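Local structure of fucolectin-related protein (Streptococcus pneumoniae, 2J22) at residues R22-D27 with K53-S58; E61-Q66 with K122-R127; K72-N77 with N113-L118. The protein binds fucose, probably as part of blood group antigens, and is a carbohydrate-binding module of a pneumococcal virulence factor. All blocks are in the same frame, centred on the assembly; numbering follows the deposited sequence.

Contact 1 (R22-D27 with K53-S58); sequences RQSSTD and KEDSPS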
loop_
_atom_site.group_PDB
_atom_site.type_symbol
_atom_site.label_atom_id
_atom_site.label_comp_id
_atom_site.label_asym_id
_atom_site.label_seq_id
_atom_site.Cartn_x
_atom_site.Cartn_y
_atom_site.Cartn_z
ATOM N N ARG A 22 2.489 1.160 9.189
ATOM C CA ARG A 22 3.023 -0.007 9.855
ATOM C C ARG A 22 2.828 -1.266 8.979
ATOM O O ARG A 22 2.091 -1.232 7.993
ATOM C CB ARG A 22 2.386 -0.176 11.257
ATOM C CG ARG A 22 0.974 -0.630 11.208
ATOM C CD ARG A 22 0.219 -0.478 12.512
ATOM N NE ARG A 22 -1.159 -0.939 12.304
ATOM C CZ ARG A 22 -1.647 -2.003 12.915
ATOM N NH1 ARG A 22 -0.874 -2.677 13.763
ATOM N NH2 ARG A 22 -2.885 -2.393 12.697
ATOM N N GLN A 23 3.448 -2.375 9.359
ATOM C CA GLN A 23 3.295 -3.581 8.543
ATOM C C GLN A 23 3.517 -4.806 9.407
ATOM O O GLN A 23 3.949 -4.692 10.552
ATOM C CB GLN A 23 4.233 -3.530 7.291
ATOM C CG GLN A 23 5.765 -3.427 7.556
ATOM C CD GLN A 23 6.626 -3.102 6.299
ATOM O OE1 GLN A 23 6.097 -2.846 5.176
ATOM N NE2 GLN A 23 7.908 -3.183 6.452
ATOM N N SER A 24 3.202 -5.964 8.867
ATOM C CA SER A 24 3.203 -7.227 9.571
ATOM C C SER A 24 4.597 -7.532 10.126
ATOM O O SER A 24 4.703 -8.027 11.252
ATOM C CB SER A 24 2.715 -8.324 8.641
ATOM O OG SER A 24 3.570 -8.370 7.498
ATOM N N SER A 25 5.661 -7.237 9.363
ATOM C CA SER A 25 7.014 -7.394 9.901
ATOM C C SER A 25 7.973 -6.660 8.955
ATOM O O SER A 25 7.576 -6.172 7.928
ATOM C CB SER A 25 7.425 -8.878 10.020
ATOM O OG SER A 25 7.420 -9.488 8.729
ATOM N N THR A 26 9.252 -6.626 9.257
ATOM C CA THR A 26 10.153 -5.904 8.349
ATOM C C THR A 26 11.382 -6.748 8.071
ATOM O O THR A 26 11.959 -7.370 9.009
ATOM C CB THR A 26 10.562 -4.598 9.029
ATOM O OG1 THR A 26 9.413 -3.738 9.195
ATOM C CG2 THR A 26 11.571 -3.811 8.190
ATOM N N ASP A 27 11.786 -6.800 6.803
ATOM C CA ASP A 27 13.011 -7.517 6.446
ATOM C C ASP A 27 13.842 -6.610 5.545
ATOM O O ASP A 27 13.297 -5.752 4.873
ATOM C CB ASP A 27 12.638 -8.790 5.728
ATOM C CG ASP A 27 13.456 -9.992 6.167
ATOM O OD1 ASP A 27 14.298 -9.855 7.063
ATOM O OD2 ASP A 27 13.312 -11.120 5.643
ATOM N N LYS A 53 8.898 -9.758 6.252
ATOM C CA LYS A 53 9.232 -11.160 6.303
ATOM C C LYS A 53 8.226 -12.028 5.561
ATOM O O LYS A 53 7.223 -11.542 5.049
ATOM C CB LYS A 53 9.352 -11.621 7.731
ATOM C CG LYS A 53 10.607 -11.020 8.396
ATOM C CD LYS A 53 10.536 -11.184 9.902
ATOM C CE LYS A 53 11.890 -11.251 10.556
ATOM N NZ LYS A 53 12.620 -9.969 10.441
ATOM N N GLU A 54 8.441 -13.339 5.624
ATOM C CA GLU A 54 7.580 -14.249 4.878
ATOM C C GLU A 54 6.323 -14.587 5.707
ATOM O O GLU A 54 6.182 -15.682 6.268
ATOM C CB GLU A 54 8.345 -15.495 4.522
ATOM C CG GLU A 54 9.504 -15.274 3.546
ATOM C CD GLU A 54 10.399 -16.499 3.545
ATOM O OE1 GLU A 54 11.166 -16.715 4.515
ATOM O OE2 GLU A 54 10.265 -17.305 2.625
ATOM N N ASP A 55 5.423 -13.626 5.824
ATOM C CA ASP A 55 4.385 -13.710 6.873
ATOM C C ASP A 55 3.123 -14.426 6.391
ATOM O O ASP A 55 2.970 -14.698 5.176
ATOM C CB ASP A 55 3.981 -12.296 7.369
ATOM C CG ASP A 55 5.041 -11.637 8.178
ATOM O OD1 ASP A 55 5.818 -12.324 8.907
ATOM O OD2 ASP A 55 5.192 -10.422 8.154
ATOM N N SER A 56 2.183 -14.667 7.323
ATOM C CA SER A 56 0.997 -15.446 6.998
ATOM C C SER A 56 -0.362 -14.818 7.460
ATOM O O SER A 56 -0.975 -15.325 8.388
ATOM C CB SER A 56 1.167 -16.888 7.590
ATOM O OG SER A 56 2.425 -17.414 7.254
ATOM N N PRO A 57 -0.871 -13.756 6.815
ATOM C CA PRO A 57 -0.274 -13.102 5.645
ATOM C C PRO A 57 0.686 -11.958 5.941
ATOM O O PRO A 57 0.683 -11.367 7.026
ATOM C CB PRO A 57 -1.520 -12.481 4.965
ATOM C CG PRO A 57 -2.421 -12.129 6.126
ATOM C CD PRO A 57 -2.191 -13.168 7.174
ATOM N N SER A 58 1.447 -11.571 4.919
ATOM C CA SER A 58 2.062 -10.252 4.871
ATOM C C SER A 58 1.062 -9.139 4.557
ATOM O O SER A 58 0.219 -9.276 3.668
ATOM C CB SER A 58 3.213 -10.205 3.844
ATOM O OG SER A 58 4.111 -11.297 4.033
#

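Contact 2 (E61-Q66 with K122-R127); sequences EIDLAQ and KGKKVR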
loop_
_atom_site.group_PDB
_atom_site.type_symbol
_atom_site.label_atom_id
_atom_site.label_comp_id
_atom_site.label_asym_id
_atom_site.label_seq_id
_atom_site.Cartn_x
_atom_site.Cartn_y
_atom_site.Cartn_z
ATOM N N GLU A 61 -0.051 -1.184 6.193
ATOM C CA GLU A 61 -1.162 -0.297 6.512
ATOM C C GLU A 61 -0.732 1.143 6.679
ATOM O O GLU A 61 0.387 1.417 7.175
ATOM C CB GLU A 61 -1.743 -0.710 7.858
ATOM C CG GLU A 61 -3.144 -0.244 8.109
ATOM C CD GLU A 61 -3.665 -0.981 9.290
ATOM O OE1 GLU A 61 -3.294 -0.592 10.430
ATOM O OE2 GLU A 61 -4.359 -1.969 9.056
ATOM N N ILE A 62 -1.643 2.054 6.322
ATOM C CA ILE A 62 -1.431 3.501 6.464
ATOM C C ILE A 62 -2.624 4.094 7.222
ATOM O O ILE A 62 -3.778 3.740 6.955
ATOM C CB ILE A 62 -1.240 4.187 5.110
ATOM C CG1 ILE A 62 -0.919 5.681 5.319
ATOM C CG2 ILE A 62 -2.488 3.948 4.193
ATOM C CD1 ILE A 62 -0.590 6.436 4.069
ATOM N N ASP A 63 -2.299 4.945 8.214
ATOM C CA ASP A 63 -3.280 5.656 9.057
ATOM C C ASP A 63 -3.266 7.100 8.570
ATOM O O ASP A 63 -2.243 7.776 8.670
ATOM C CB ASP A 63 -2.911 5.563 10.551
ATOM C CG ASP A 63 -4.013 6.166 11.513
ATOM O OD1 ASP A 63 -4.979 6.802 11.090
ATOM O OD2 ASP A 63 -3.985 5.985 12.732
ATOM N N LEU A 64 -4.379 7.539 7.968
ATOM C CA LEU A 64 -4.491 8.913 7.440
ATOM C C LEU A 64 -4.719 9.995 8.528
ATOM O O LEU A 64 -4.732 11.173 8.200
ATOM C CB LEU A 64 -5.593 9.010 6.381
ATOM C CG LEU A 64 -5.454 8.103 5.153
ATOM C CD1 LEU A 64 -6.724 8.204 4.350
ATOM C CD2 LEU A 64 -4.196 8.502 4.278
ATOM N N ALA A 65 -4.868 9.583 9.793
ATOM C CA ALA A 65 -4.898 10.502 10.963
ATOM C C ALA A 65 -6.291 11.092 11.248
ATOM O O ALA A 65 -6.624 11.411 12.412
ATOM C CB ALA A 65 -3.869 11.629 10.834
ATOM N N GLN A 66 -7.077 11.264 10.190
ATOM C CA GLN A 66 -8.525 11.466 10.316
ATOM C C GLN A 66 -9.197 10.991 9.044
ATOM O O GLN A 66 -8.520 10.766 8.037
ATOM C CB GLN A 66 -8.837 12.932 10.565
ATOM C CG GLN A 66 -8.239 13.860 9.551
ATOM C CD GLN A 66 -9.180 15.000 9.189
ATOM O OE1 GLN A 66 -8.765 15.938 8.521
ATOM N NE2 GLN A 66 -10.462 14.889 9.580
ATOM N N LYS A 122 -15.236 7.940 1.980
ATOM C CA LYS A 122 -14.660 8.384 3.257
ATOM C C LYS A 122 -13.986 7.202 3.976
ATOM O O LYS A 122 -14.636 6.163 4.171
ATOM C CB LYS A 122 -15.714 9.039 4.165
ATOM C CG LYS A 122 -16.235 10.429 3.635
ATOM C CD LYS A 122 -17.382 10.909 4.480
ATOM C CE LYS A 122 -17.618 12.403 4.214
ATOM N NZ LYS A 122 -18.064 12.599 2.822
ATOM N N GLY A 123 -12.686 7.361 4.295
ATOM C CA GLY A 123 -11.919 6.380 5.069
ATOM C C GLY A 123 -10.786 7.009 5.856
ATOM O O GLY A 123 -10.327 8.145 5.523
ATOM N N LYS A 124 -10.299 6.270 6.856
ATOM C CA LYS A 124 -9.193 6.751 7.672
ATOM C C LYS A 124 -7.913 5.900 7.577
ATOM O O LYS A 124 -6.807 6.392 7.943
ATOM C CB LYS A 124 -9.638 6.862 9.141
ATOM C CG LYS A 124 -8.497 7.048 10.129
ATOM C CD LYS A 124 -9.014 7.835 11.256
ATOM C CE LYS A 124 -8.148 7.759 12.463
ATOM N NZ LYS A 124 -6.892 8.368 12.150
ATOM N N LYS A 125 -8.081 4.656 7.109
ATOM C CA LYS A 125 -6.984 3.678 7.066
ATOM C C LYS A 125 -7.075 2.798 5.832
ATOM O O LYS A 125 -8.190 2.420 5.403
ATOM C CB LYS A 125 -7.005 2.728 8.289
ATOM C CG LYS A 125 -6.505 3.331 9.555
ATOM C CD LYS A 125 -6.394 2.242 10.640
ATOM C CE LYS A 125 -6.091 2.903 12.001
ATOM N NZ LYS A 125 -6.215 1.882 13.074
ATOM N N VAL A 126 -5.896 2.413 5.322
ATOM C CA VAL A 126 -5.835 1.577 4.123
ATOM C C VAL A 126 -4.805 0.471 4.415
ATOM O O VAL A 126 -3.679 0.765 4.905
ATOM C CB VAL A 126 -5.436 2.353 2.837
ATOM C CG1 VAL A 126 -5.510 1.382 1.591
ATOM C CG2 VAL A 126 -6.322 3.586 2.518
ATOM N N ARG A 127 -5.221 -0.778 4.171
ATOM C CA ARG A 127 -4.431 -1.982 4.381
ATOM C C ARG A 127 -4.267 -2.677 3.044
ATOM O O ARG A 127 -5.242 -2.789 2.251
ATOM C CB ARG A 127 -5.193 -2.913 5.253
ATOM C CG ARG A 127 -4.402 -4.113 5.784
ATOM C CD ARG A 127 -4.530 -4.077 7.308
ATOM N NE ARG A 127 -4.383 -5.361 7.781
ATOM C CZ ARG A 127 -3.933 -5.700 8.973
ATOM N NH1 ARG A 127 -3.592 -4.815 9.908
ATOM N NH2 ARG A 127 -3.853 -6.969 9.206
#

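Contact 3 (K72-N77 with N113-L118); sequences KLIIYN and NLSIDL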
loop_
_atom_site.group_PDB
_atom_site.type_symbol
_atom_site.label_atom_id
_atom_site.label_comp_id
_atom_site.label_asym_id
_atom_site.label_seq_id
_atom_site.Cartn_x
_atom_site.Cartn_y
_atom_site.Cartn_z
ATOM N N LYS A 72 -8.415 8.915 -5.133
ATOM C CA LYS A 72 -7.639 8.002 -5.940
ATOM C C LYS A 72 -6.667 7.300 -5.014
ATOM O O LYS A 72 -6.164 7.926 -4.048
ATOM C CB LYS A 72 -6.875 8.817 -7.025
ATOM C CG LYS A 72 -6.216 7.982 -8.190
ATOM C CD LYS A 72 -5.260 8.925 -8.919
ATOM C CE LYS A 72 -5.581 9.157 -10.374
ATOM N NZ LYS A 72 -4.640 10.251 -10.847
ATOM N N LEU A 73 -6.405 6.036 -5.318
ATOM C CA LEU A 73 -5.276 5.297 -4.726
ATOM C C LEU A 73 -4.330 4.847 -5.865
ATOM O O LEU A 73 -4.794 4.272 -6.873
ATOM C CB LEU A 73 -5.769 4.120 -3.876
ATOM C CG LEU A 73 -4.841 2.978 -3.494
ATOM C CD1 LEU A 73 -3.875 3.494 -2.433
ATOM C CD2 LEU A 73 -5.765 1.884 -2.901
ATOM N N ILE A 74 -3.031 5.158 -5.735
ATOM C CA ILE A 74 -2.052 4.585 -6.649
ATOM C C ILE A 74 -0.953 3.728 -5.869
ATOM O O ILE A 74 -0.401 4.166 -4.832
ATOM C CB ILE A 74 -1.423 5.656 -7.619
ATOM C CG1 ILE A 74 -2.447 6.649 -8.163
ATOM C CG2 ILE A 74 -0.761 4.965 -8.788
ATOM C CD1 ILE A 74 -1.821 7.793 -9.085
ATOM N N ILE A 75 -0.800 2.481 -6.301
ATOM C CA ILE A 75 0.173 1.533 -5.732
ATOM C C ILE A 75 1.278 1.268 -6.776
ATOM O O ILE A 75 0.985 0.919 -7.919
ATOM C CB ILE A 75 -0.519 0.213 -5.341
ATOM C CG1 ILE A 75 -1.473 0.446 -4.159
ATOM C CG2 ILE A 75 0.508 -0.915 -5.023
ATOM C CD1 ILE A 75 -2.692 -0.454 -4.218
ATOM N N TYR A 76 2.523 1.481 -6.375
ATOM C CA TYR A 76 3.721 1.297 -7.214
ATOM C C TYR A 76 4.434 0.051 -6.713
ATOM O O TYR A 76 4.658 -0.094 -5.519
ATOM C CB TYR A 76 4.633 2.515 -7.122
ATOM C CG TYR A 76 4.101 3.669 -7.938
ATOM C CD1 TYR A 76 4.286 3.688 -9.312
ATOM C CD2 TYR A 76 3.332 4.694 -7.360
ATOM C CE1 TYR A 76 3.769 4.685 -10.104
ATOM C CE2 TYR A 76 2.784 5.721 -8.171
ATOM C CZ TYR A 76 3.026 5.688 -9.535
ATOM O OH TYR A 76 2.578 6.678 -10.361
ATOM N N ASN A 77 4.639 -0.919 -7.598
ATOM C CA ASN A 77 5.277 -2.174 -7.203
ATOM C C ASN A 77 6.808 -2.078 -7.154
ATOM O O ASN A 77 7.382 -1.179 -7.759
ATOM C CB ASN A 77 4.890 -3.208 -8.267
ATOM C CG ASN A 77 5.090 -4.655 -7.811
ATOM O OD1 ASN A 77 5.456 -4.924 -6.683
ATOM N ND2 ASN A 77 4.823 -5.610 -8.728
ATOM N N ASN A 113 2.513 -0.552 -11.822
ATOM C CA ASN A 113 1.578 0.192 -10.978
ATOM C C ASN A 113 0.080 -0.082 -11.225
ATOM O O ASN A 113 -0.294 -0.617 -12.272
ATOM C CB ASN A 113 1.908 1.691 -10.989
ATOM C CG ASN A 113 1.404 2.391 -12.244
ATOM O OD1 ASN A 113 2.087 2.442 -13.258
ATOM N ND2 ASN A 113 0.192 2.904 -12.177
ATOM N N LEU A 114 -0.761 0.279 -10.246
ATOM C CA LEU A 114 -2.219 0.178 -10.372
ATOM C C LEU A 114 -2.895 1.389 -9.755
ATOM O O LEU A 114 -2.560 1.801 -8.664
ATOM C CB LEU A 114 -2.755 -1.118 -9.777
ATOM C CG LEU A 114 -4.122 -1.174 -9.091
ATOM C CD1 LEU A 114 -5.181 -1.750 -9.967
ATOM C CD2 LEU A 114 -4.061 -1.956 -7.755
ATOM N N SER A 115 -3.848 1.952 -10.487
ATOM C CA SER A 115 -4.577 3.124 -10.056
ATOM C C SER A 115 -6.006 2.697 -9.761
ATOM O O SER A 115 -6.585 1.900 -10.489
ATOM C CB SER A 115 -4.522 4.240 -11.117
ATOM O OG SER A 115 -4.714 5.528 -10.527
ATOM N N ILE A 116 -6.555 3.181 -8.651
ATOM C CA ILE A 116 -7.936 2.883 -8.291
ATOM C C ILE A 116 -8.645 4.197 -8.005
ATOM O O ILE A 116 -8.171 4.976 -7.179
ATOM C CB ILE A 116 -7.973 2.007 -7.044
ATOM C CG1 ILE A 116 -7.149 0.723 -7.244
ATOM C CG2 ILE A 116 -9.413 1.733 -6.633
ATOM C CD1 ILE A 116 -7.951 -0.533 -7.501
ATOM N N ASP A 117 -9.767 4.471 -8.678
ATOM C CA ASP A 117 -10.508 5.682 -8.357
ATOM C C ASP A 117 -11.418 5.287 -7.208
ATOM O O ASP A 117 -11.875 4.164 -7.153
ATOM C CB ASP A 117 -11.318 6.229 -9.552
ATOM C CG ASP A 117 -10.452 7.005 -10.564
ATOM O OD1 ASP A 117 -9.435 7.650 -10.191
ATOM O OD2 ASP A 117 -10.731 7.040 -11.794
ATOM N N LEU A 118 -11.605 6.169 -6.238
ATOM C CA LEU A 118 -12.391 5.782 -5.069
ATOM C C LEU A 118 -13.623 6.646 -4.988
ATOM O O LEU A 118 -14.434 6.508 -4.061
ATOM C CB LEU A 118 -11.551 5.907 -3.779
ATOM C CG LEU A 118 -10.484 4.812 -3.631
ATOM C CD1 LEU A 118 -9.564 5.057 -2.416
ATOM C CD2 LEU A 118 -11.075 3.373 -3.636
#

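Contact 1 (R22-D27 with K53-S58)
Ser24 and Ser25 both turn their hydroxyls onto one carboxylate oxygen, OD2 of Asp55. Ser24 OG donates to Asp55 OD2 at 2.7 Å. It reaches the oxygen on its anti side, somewhat out of the carboxylate plane. Ser25 OG also donates to Asp55 OD2, at a very short 2.5 Å in the model, a length to be read with caution. Each hydroxyl is an acceptor as well. Ser24 OG takes the backbone N-H of Trp59. Ser25 OG takes that of Lys53, with 2.9 Å from Lys53 N to Ser25 OG and a bent N-H...O angle of 139°. Ser25 OG sits between its own backbone N and carbonyl carbon (chi1 61°), a position from which it meets both partners in 53-58.

These are loops at one end of a galactose-binding-type beta sandwich. Residues 22-27 run off the end of strand 20-23. The loop residues 53-58 lead into strand 59-64. The calcium ion is about 14 Å from the side chain of Thr26.

The side chain of Lys53 lies alongside Ser25 OG and then bends at its last torsion. This brings its ammonium to a backbone carbonyl, with Lys53 NZ 3.0 Å from Thr26 O. Asp27 crosses the lysine side chain at about a right angle. The ion pair from Asp27 OD1 to Lys53 NZ is long, at 3.8 Å.

Gln23 NE2 donates almost straight (172°) to Thr26 OG1 at 3.2 Å, and the same amide nitrogen also reaches Gly30 O. In 53-58, Asp55 N donates to Ser58 OG. That hydroxyl has its strongest partner in Ile135 O. A cis peptide bond precedes Pro57, and Glu54 centres an inverse gamma turn.

Contact 2 (E61-Q66 with K122-R127)
Ile62 and Val126 form an antiparallel hydrogen-bonded pair in one sheet of the galactose-binding-type beta sandwich. Ile62 N donates to Val126 O at 2.8 Å, and Val126 N returns a bond of 3.0 Å to Ile62 O. Two residues along, Leu64 N donates to Lys124 O at 2.7 Å. Leu64 CB and CG also lie against this carbonyl oxygen. The pairs Glu61 with Arg127 and Asp63 with Lys125 are non-hydrogen-bonded. There, CA-H...O contacts run from Glu61 CA to Val126 O and from Lys125 CA to Ile62 O. Lys124 and Lys125 both lie opposite Tyr94, which makes a classic beta bulge.

Among the charged groups, Asp63 and Lys124 make a salt bridge. Lys124 NZ meets the syn lone pair of Asp63 OD1 at 2.7 Å. The CG of Lys124 is anti to its own N (chi1 167°), and the side chain runs past Gln66 to the carboxylate. Asp63 OD1 also takes Ala65 N from above the carboxylate plane, at 3.1 Å, closing an Asx turn. Two donors thus grip this oxygen and probably stabilise its negative charge. Lys125 crosses Asp63 with its methylenes, while its ammonium pairs with Asp98. Glu61 OE2 lies at the edge of the Arg127 guanidinium in a salt bridge, but OE2 crowds Arg127 CD in the model, so the details are doubtful. Glu61 OE1 pairs with Arg22.

The apolar contact is between Ile62 and Val126. Their side chains lie side by side, with Ile62 CG2 3.6 Å from Val126 CB.

Strand 59-64 has strand 20-23 on its other edge, and strand 125-130 has strand 89-94. At 65-66 the chain turns out of this sheet into strand 67-77 of the other. At 124 it turns back, from strand 121-123, which pairs with 67-77, into strand 125-130.

Contact 3 (K72-N77 with N113-L118)
Leu73 O accepts Ile116 N at 2.7 Å, and Ser115 CA approaches the same oxygen in a CA-H...O contact of 3.4 Å. Leu73 N returns a nearly straight bond to Ile116 O at 2.8 Å. Two residues along, Ile75 and Leu114 form a second reciprocal pair, so four backbone bonds join these antiparallel strands.

The face turned to the other sheet carries Leu73, Ile75, Leu114 and Ile116. Ile75 CD1 lies 4.1 Å from Leu114 CD2, and the two side chains lie side by side and point the same way. Leu73 CB also meets Leu118 CD1.

The other face is more polar. Ser115 OG touches Ile74 CG1 at 3.5 Å and lies against the methylenes of Lys72. Asp117 runs beside Lys72, but their charged ends do not meet. Asn113 CB packs obliquely against Tyr76 CD1 at 3.5 Å. The tyrosine side chain is about 7 Å from the calcium ion.

Strand 67-77 has strand 139-146 on its other edge, where Tyr76 bonds by its backbone to Glu141, a calcium ligand. The apolar face packs on the second sheet of the sandwich: Leu73 and Ile75 on Ile91, Leu114 and Ile116 on Ile106.

In the fold
From the N terminus, strand 20-23 runs into contact 1. Contact 1 closes a loop without helix or strand that holds the calcium ligands Leu34, Asp37, Asn39 and Ser48. The chain then enters strand 59-64 and opens contact 2, so these two contacts are in series. They touch through the salt bridge of Arg22 with Glu61, within one sheet. After the corner at 65-66 the chain passes to the other sheet as strand 67-77. Contact 3 pairs this strand with 113-118 and is nested inside contact 2. The chain then runs through strand 121-123 into 125-130, which closes contact 2 by joining strand 59-64 in the first sheet. Contacts 1 and 3 do not touch.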